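PDB 6N1B: carbohydrate-binding protein from Flavonifractor plautii, which removes the acetyl group from N-acetylgalactosamine of the blood group A antigen, probably with the help of a bound metal ion. Local coordinates for residues F258-H272 / V285-D297. Sequence-based numbering, arbitrary orientation.
With CA (calcium ion), chain C; GLA (alpha-D-galactopyranose), chain B.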
loop_
_atom_site.group_PDB
_atom_site.type_symbol
_atom_site.label_atom_id
_atom_site.label_comp_id
_atom_site.label_asym_id
_atom_site.label_seq_id
_atom_site.Cartn_x
_atom_site.Cartn_y
_atom_site.Cartn_z
ATOM N N PHE A 258 -9.950 -15.309 4.187
ATOM C CA PHE A 258 -8.964 -14.223 4.248
ATOM C C PHE A 258 -8.590 -13.870 5.634
ATOM O O PHE A 258 -7.349 -13.772 5.945
ATOM C CB PHE A 258 -9.509 -13.038 3.445
ATOM C CG PHE A 258 -8.506 -11.934 3.250
ATOM C CD1 PHE A 258 -7.379 -12.151 2.490
ATOM C CD2 PHE A 258 -8.668 -10.700 3.886
ATOM C CE1 PHE A 258 -6.436 -11.155 2.274
ATOM C CE2 PHE A 258 -7.718 -9.702 3.676
ATOM C CZ PHE A 258 -6.642 -9.906 2.888
ATOM N N LEU A 259 -9.555 -13.676 6.511
ATOM C CA LEU A 259 -9.319 -13.355 7.899
ATOM C C LEU A 259 -10.140 -14.272 8.818
ATOM O O LEU A 259 -11.161 -14.825 8.351
ATOM C CB LEU A 259 -9.661 -11.926 8.242
ATOM C CG LEU A 259 -8.752 -10.887 7.566
ATOM C CD1 LEU A 259 -9.482 -9.506 7.503
ATOM C CD2 LEU A 259 -7.409 -10.742 8.305
ATOM N N GLY A 260 -9.729 -14.413 10.029
ATOM C CA GLY A 260 -10.349 -15.269 10.997
ATOM C C GLY A 260 -10.834 -14.517 12.235
ATOM O O GLY A 260 -11.277 -13.379 12.142
ATOM N N LEU A 261 -10.751 -15.271 13.343
ATOM C CA LEU A 261 -11.198 -14.724 14.617
ATOM C C LEU A 261 -10.043 -14.026 15.362
ATOM O O LEU A 261 -8.906 -14.493 15.297
ATOM C CB LEU A 261 -11.782 -15.831 15.436
ATOM C CG LEU A 261 -12.909 -16.710 14.777
ATOM C CD1 LEU A 261 -13.529 -17.673 15.793
ATOM C CD2 LEU A 261 -13.950 -15.900 14.074
ATOM N N ASP A 262 -10.434 -12.991 16.134
ATOM C CA ASP A 262 -9.486 -12.314 16.990
ATOM C C ASP A 262 -9.432 -12.976 18.368
ATOM O O ASP A 262 -9.957 -14.075 18.572
ATOM C CB ASP A 262 -9.812 -10.810 17.041
ATOM C CG ASP A 262 -11.100 -10.447 17.795
ATOM O OD1 ASP A 262 -11.641 -11.367 18.461
ATOM O OD2 ASP A 262 -11.399 -9.251 17.729
ATOM N N GLU A 263 -8.745 -12.318 19.311
ATOM C CA GLU A 263 -8.534 -12.958 20.635
ATOM C C GLU A 263 -9.791 -13.075 21.490
ATOM O O GLU A 263 -9.818 -13.802 22.442
ATOM C CB GLU A 263 -7.467 -12.127 21.461
ATOM C CG GLU A 263 -6.120 -12.386 20.971
ATOM C CD GLU A 263 -5.123 -12.798 22.148
ATOM O OE1 GLU A 263 -4.943 -14.043 22.480
ATOM O OE2 GLU A 263 -4.535 -11.870 22.791
ATOM N N ASN A 264 -10.867 -12.381 21.069
ATOM C CA ASN A 264 -12.199 -12.561 21.652
ATOM C C ASN A 264 -13.072 -13.515 20.860
ATOM O O ASN A 264 -14.312 -13.678 21.118
ATOM C CB ASN A 264 -12.883 -11.175 21.712
ATOM C CG ASN A 264 -12.113 -10.246 22.591
ATOM O OD1 ASN A 264 -11.684 -10.632 23.677
ATOM N ND2 ASN A 264 -12.028 -8.984 22.211
ATOM N N GLY A 265 -12.528 -14.161 19.884
ATOM C CA GLY A 265 -13.350 -15.006 19.077
ATOM C C GLY A 265 -14.256 -14.324 18.120
ATOM O O GLY A 265 -15.268 -14.925 17.731
ATOM N N GLN A 266 -13.970 -13.059 17.739
ATOM C CA GLN A 266 -14.837 -12.189 16.934
ATOM C C GLN A 266 -14.223 -12.145 15.523
ATOM O O GLN A 266 -13.009 -12.023 15.353
ATOM C CB GLN A 266 -14.935 -10.748 17.445
ATOM C CG GLN A 266 -15.311 -10.394 18.875
ATOM C CD GLN A 266 -16.438 -11.214 19.077
ATOM O OE1 GLN A 266 -17.487 -11.033 18.225
ATOM N NE2 GLN A 266 -16.603 -11.785 20.288
ATOM N N GLN A 267 -15.093 -12.206 14.478
ATOM C CA GLN A 267 -14.591 -12.192 13.104
ATOM C C GLN A 267 -14.011 -10.848 12.735
ATOM O O GLN A 267 -14.557 -9.821 13.041
ATOM C CB GLN A 267 -15.803 -12.542 12.227
ATOM C CG GLN A 267 -15.430 -12.582 10.707
ATOM C CD GLN A 267 -14.482 -13.647 10.307
ATOM O OE1 GLN A 267 -14.665 -14.843 10.695
ATOM N NE2 GLN A 267 -13.440 -13.279 9.506
ATOM N N LEU A 268 -12.907 -10.919 12.006
ATOM C CA LEU A 268 -12.268 -9.707 11.461
ATOM C C LEU A 268 -12.679 -9.488 10.036
ATOM O O LEU A 268 -12.859 -10.438 9.255
ATOM C CB LEU A 268 -10.715 -9.877 11.587
ATOM C CG LEU A 268 -10.208 -9.897 13.046
ATOM C CD1 LEU A 268 -8.901 -10.600 13.083
ATOM C CD2 LEU A 268 -10.117 -8.481 13.494
ATOM N N ALA A 269 -12.763 -8.227 9.636
ATOM C CA ALA A 269 -13.117 -7.825 8.294
ATOM C C ALA A 269 -12.012 -6.974 7.686
ATOM O O ALA A 269 -11.321 -6.233 8.402
ATOM C CB ALA A 269 -14.407 -7.000 8.303
ATOM N N PRO A 270 -11.843 -7.056 6.368
ATOM C CA PRO A 270 -10.763 -6.346 5.722
ATOM C C PRO A 270 -11.102 -4.866 5.539
ATOM O O PRO A 270 -12.208 -4.473 5.232
ATOM C CB PRO A 270 -10.634 -7.014 4.347
ATOM C CG PRO A 270 -12.072 -7.515 4.078
ATOM C CD PRO A 270 -12.560 -7.911 5.452
ATOM N N TRP A 271 -10.023 -4.039 5.587
ATOM C CA TRP A 271 -10.067 -2.681 5.047
ATOM C C TRP A 271 -9.106 -2.476 3.912
ATOM O O TRP A 271 -9.489 -2.163 2.764
ATOM C CB TRP A 271 -9.860 -1.549 6.138
ATOM C CG TRP A 271 -9.917 -0.164 5.550
ATOM C CD1 TRP A 271 -8.872 0.768 5.536
ATOM C CD2 TRP A 271 -10.991 0.421 4.789
ATOM N NE1 TRP A 271 -9.279 1.875 4.898
ATOM C CE2 TRP A 271 -10.573 1.734 4.437
ATOM C CE3 TRP A 271 -12.316 0.028 4.490
ATOM C CZ2 TRP A 271 -11.331 2.596 3.723
ATOM C CZ3 TRP A 271 -13.091 0.926 3.776
ATOM C CH2 TRP A 271 -12.638 2.189 3.378
ATOM N N HIS A 272 -7.795 -2.634 4.162
ATOM C CA HIS A 272 -6.743 -2.389 3.191
ATOM C C HIS A 272 -5.715 -3.515 3.369
ATOM O O HIS A 272 -5.640 -4.152 4.425
ATOM C CB HIS A 272 -6.101 -1.003 3.352
ATOM C CG HIS A 272 -6.777 0.141 2.759
ATOM N ND1 HIS A 272 -8.094 0.160 2.361
ATOM C CD2 HIS A 272 -6.287 1.385 2.482
ATOM C CE1 HIS A 272 -8.366 1.356 1.822
ATOM N NE2 HIS A 272 -7.298 2.128 1.868
ATOM N N VAL A 285 1.910 -14.255 1.372
ATOM C CA VAL A 285 1.782 -13.655 2.688
ATOM C C VAL A 285 1.130 -12.326 2.537
ATOM O O VAL A 285 1.446 -11.567 1.663
ATOM C CB VAL A 285 3.165 -13.581 3.385
ATOM C CG1 VAL A 285 3.010 -12.963 4.775
ATOM C CG2 VAL A 285 3.834 -14.955 3.465
ATOM N N CYS A 286 0.161 -12.039 3.454
ATOM C CA CYS A 286 -0.567 -10.758 3.388
ATOM C C CYS A 286 -0.621 -10.126 4.796
ATOM O O CYS A 286 -0.868 -10.783 5.791
ATOM C CB CYS A 286 -2.002 -11.056 2.881
ATOM S SG CYS A 286 -3.085 -9.579 2.951
ATOM N N ILE A 287 -0.343 -8.811 4.756
ATOM C CA ILE A 287 -0.611 -7.985 5.928
ATOM C C ILE A 287 -1.888 -7.235 5.638
ATOM O O ILE A 287 -1.974 -6.425 4.714
ATOM C CB ILE A 287 0.611 -7.013 6.193
ATOM C CG1 ILE A 287 1.782 -7.793 6.640
ATOM C CG2 ILE A 287 0.197 -6.019 7.232
ATOM C CD1 ILE A 287 3.000 -6.954 7.005
ATOM N N SER A 288 -2.883 -7.505 6.478
ATOM C CA SER A 288 -4.238 -6.930 6.360
ATOM C C SER A 288 -4.486 -5.892 7.472
ATOM O O SER A 288 -4.383 -6.248 8.660
ATOM C CB SER A 288 -5.278 -8.074 6.483
ATOM O OG SER A 288 -6.564 -7.552 6.609
ATOM N N GLN A 289 -4.809 -4.680 7.076
ATOM C CA GLN A 289 -5.367 -3.704 8.011
ATOM C C GLN A 289 -6.846 -4.044 8.109
ATOM O O GLN A 289 -7.576 -4.013 7.100
ATOM C CB GLN A 289 -5.194 -2.285 7.427
ATOM C CG GLN A 289 -5.861 -1.247 8.295
ATOM C CD GLN A 289 -6.085 0.079 7.609
ATOM O OE1 GLN A 289 -5.679 0.267 6.449
ATOM N NE2 GLN A 289 -6.843 0.996 8.296
ATOM N N CYS A 290 -7.281 -4.436 9.322
ATOM C CA CYS A 290 -8.568 -5.077 9.540
ATOM C C CYS A 290 -9.186 -4.647 10.824
ATOM O O CYS A 290 -8.540 -3.941 11.641
ATOM C CB CYS A 290 -8.445 -6.600 9.381
ATOM S SG CYS A 290 -7.286 -7.333 10.575
ATOM N N PHE A 291 -10.401 -5.106 11.116
ATOM C CA PHE A 291 -11.167 -4.601 12.249
ATOM C C PHE A 291 -12.258 -5.572 12.630
ATOM O O PHE A 291 -12.819 -6.263 11.720
ATOM C CB PHE A 291 -11.714 -3.204 11.955
ATOM C CG PHE A 291 -12.603 -3.160 10.742
ATOM C CD1 PHE A 291 -12.070 -3.026 9.469
ATOM C CD2 PHE A 291 -13.981 -3.326 10.898
ATOM C CE1 PHE A 291 -12.895 -3.035 8.369
ATOM C CE2 PHE A 291 -14.791 -3.310 9.792
ATOM C CZ PHE A 291 -14.253 -3.221 8.529
ATOM N N ALA A 292 -12.646 -5.569 13.892
ATOM C CA ALA A 292 -13.752 -6.432 14.381
ATOM C C ALA A 292 -15.045 -5.669 14.574
ATOM O O ALA A 292 -16.118 -6.290 14.675
ATOM C CB ALA A 292 -13.382 -7.081 15.713
ATOM N N GLY A 293 -14.997 -4.345 14.538
ATOM C CA GLY A 293 -16.226 -3.559 14.759
ATOM C C GLY A 293 -16.924 -3.077 13.499
ATOM O O GLY A 293 -16.891 -3.771 12.455
ATOM N N ARG A 294 -17.560 -1.924 13.602
ATOM C CA ARG A 294 -18.442 -1.437 12.551
ATOM C C ARG A 294 -17.678 -0.769 11.380
ATOM O O ARG A 294 -18.221 -0.565 10.330
ATOM C CB ARG A 294 -19.458 -0.401 13.135
ATOM C CG ARG A 294 -20.600 -1.062 13.929
ATOM C CD ARG A 294 -21.819 -0.183 14.209
ATOM N NE ARG A 294 -21.396 1.156 14.593
ATOM C CZ ARG A 294 -22.085 2.305 14.360
ATOM N NH1 ARG A 294 -23.204 2.352 13.643
ATOM N NH2 ARG A 294 -21.614 3.465 14.780
ATOM N N ASN A 295 -16.425 -0.339 11.660
ATOM C CA ASN A 295 -15.629 0.335 10.673
ATOM C C ASN A 295 -14.129 0.219 11.061
ATOM O O ASN A 295 -13.826 -0.303 12.094
ATOM C CB ASN A 295 -16.134 1.800 10.462
ATOM C CG ASN A 295 -16.023 2.587 11.756
ATOM O OD1 ASN A 295 -15.021 2.469 12.461
ATOM N ND2 ASN A 295 -17.028 3.295 12.087
ATOM N N PRO A 296 -13.251 0.727 10.177
ATOM C CA PRO A 296 -11.805 0.629 10.520
ATOM C C PRO A 296 -11.258 1.531 11.604
ATOM O O PRO A 296 -10.071 1.458 11.837
ATOM C CB PRO A 296 -11.109 0.915 9.203
ATOM C CG PRO A 296 -12.159 0.670 8.091
ATOM C CD PRO A 296 -13.451 1.039 8.776
ATOM N N ASP A 297 -12.094 2.265 12.334
ATOM C CA ASP A 297 -11.544 3.011 13.465
ATOM C C ASP A 297 -10.889 2.100 14.441
ATOM O O ASP A 297 -11.396 1.031 14.767
ATOM C CB ASP A 297 -12.625 3.817 14.167
ATOM C CG ASP A 297 -13.192 4.965 13.366
ATOM O OD1 ASP A 297 -12.618 5.361 12.322
ATOM O OD2 ASP A 297 -14.144 5.584 13.914
HETATM CA CA CA C . -7.255 4.067 1.083
HETATM C C1 GLA B . -11.676 6.535 3.124
HETATM C C2 GLA B . -10.538 6.248 2.090
HETATM C C3 GLA B . -10.980 6.733 0.699
HETATM C C4 GLA B . -12.365 6.119 0.276
HETATM C C5 GLA B . -13.402 6.290 1.430
HETATM C C6 GLA B . -14.599 5.450 1.238
HETATM O O2 GLA B . -9.366 7.022 2.547
HETATM O O3 GLA B . -9.806 6.492 -0.408
HETATM O O4 GLA B . -12.102 4.793 0.006
HETATM O O5 GLA B . -12.871 5.769 2.726
HETATM O O6 GLA B . -15.645 5.671 2.279
HETATM O O HOH W 1 -16.579 -9.032 14.735
HETATM O O HOH W 2 -7.596 -6.160 4.473
HETATM O O HOH W 3 -8.109 5.078 2.583
HETATM O O HOH W 4 -5.258 4.468 1.779
HETATM O O HOH W 5 -7.464 6.155 0.638
HETATM O O HOH W 6 -9.152 3.654 0.178
#
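Two consecutive residues, W271 and H272, share the single partner Q289 on the neighbouring antiparallel strand, a classic beta bulge at the open end of the hairpin of strands 269-278 and 283-291. Q289 O accepts from both residues, a 2.9 Å bond from W271 N and a longer one of 3.3 Å from H272 N, while Q289 N returns a bond to H272 O. Ahead of the bulge, A269 and F291 exchange a pair of backbone bonds; P270, which has no N-H to give, fits the non-hydrogen-bonded place opposite C290.

Apolar and aromatic packing flanks these backbone bonds. The F291 ring lies with one face over A269 CB, 4.2 Å from the ring centroid, a methyl small enough to sit beneath it, while P296 N and N295 C lie over the other face. P296 in turn sets CG 3.8 Å from the centroid of the W271 five-membered ring, a CH-pi contact, and H272 ND1 approaches the indole from the opposite face. The carboxamide of Q289 meets W271 CD1 at the indole edge, its plane turned 80° from the ring; Q289 NE2 is hydrogen-bonded to S299 OG. On the face bearing P270 and C290, L259 CD1 packs 3.6 Å from C290 CB, and F258 CZ reaches C286 SG.

Torsion and polar bonds together place W271 and H272 at the binding site. W271 CG stands anti to the backbone N (chi1 -180°), which sets the indole beside the alpha-galactose, its CH2 3.6 Å from the sugar's O5, and NE1 is tied to Y335. H272 ND1 donates to W271 O at 2.7 Å, in the plane of the imidazole, which leaves NE2 to bind calcium at 2.1 Å, beside D120 and four waters. The bulge thus places consecutive residues at the glycan pocket and the metal, and the ND1 bond probably makes NE2 a better ligand for the ion.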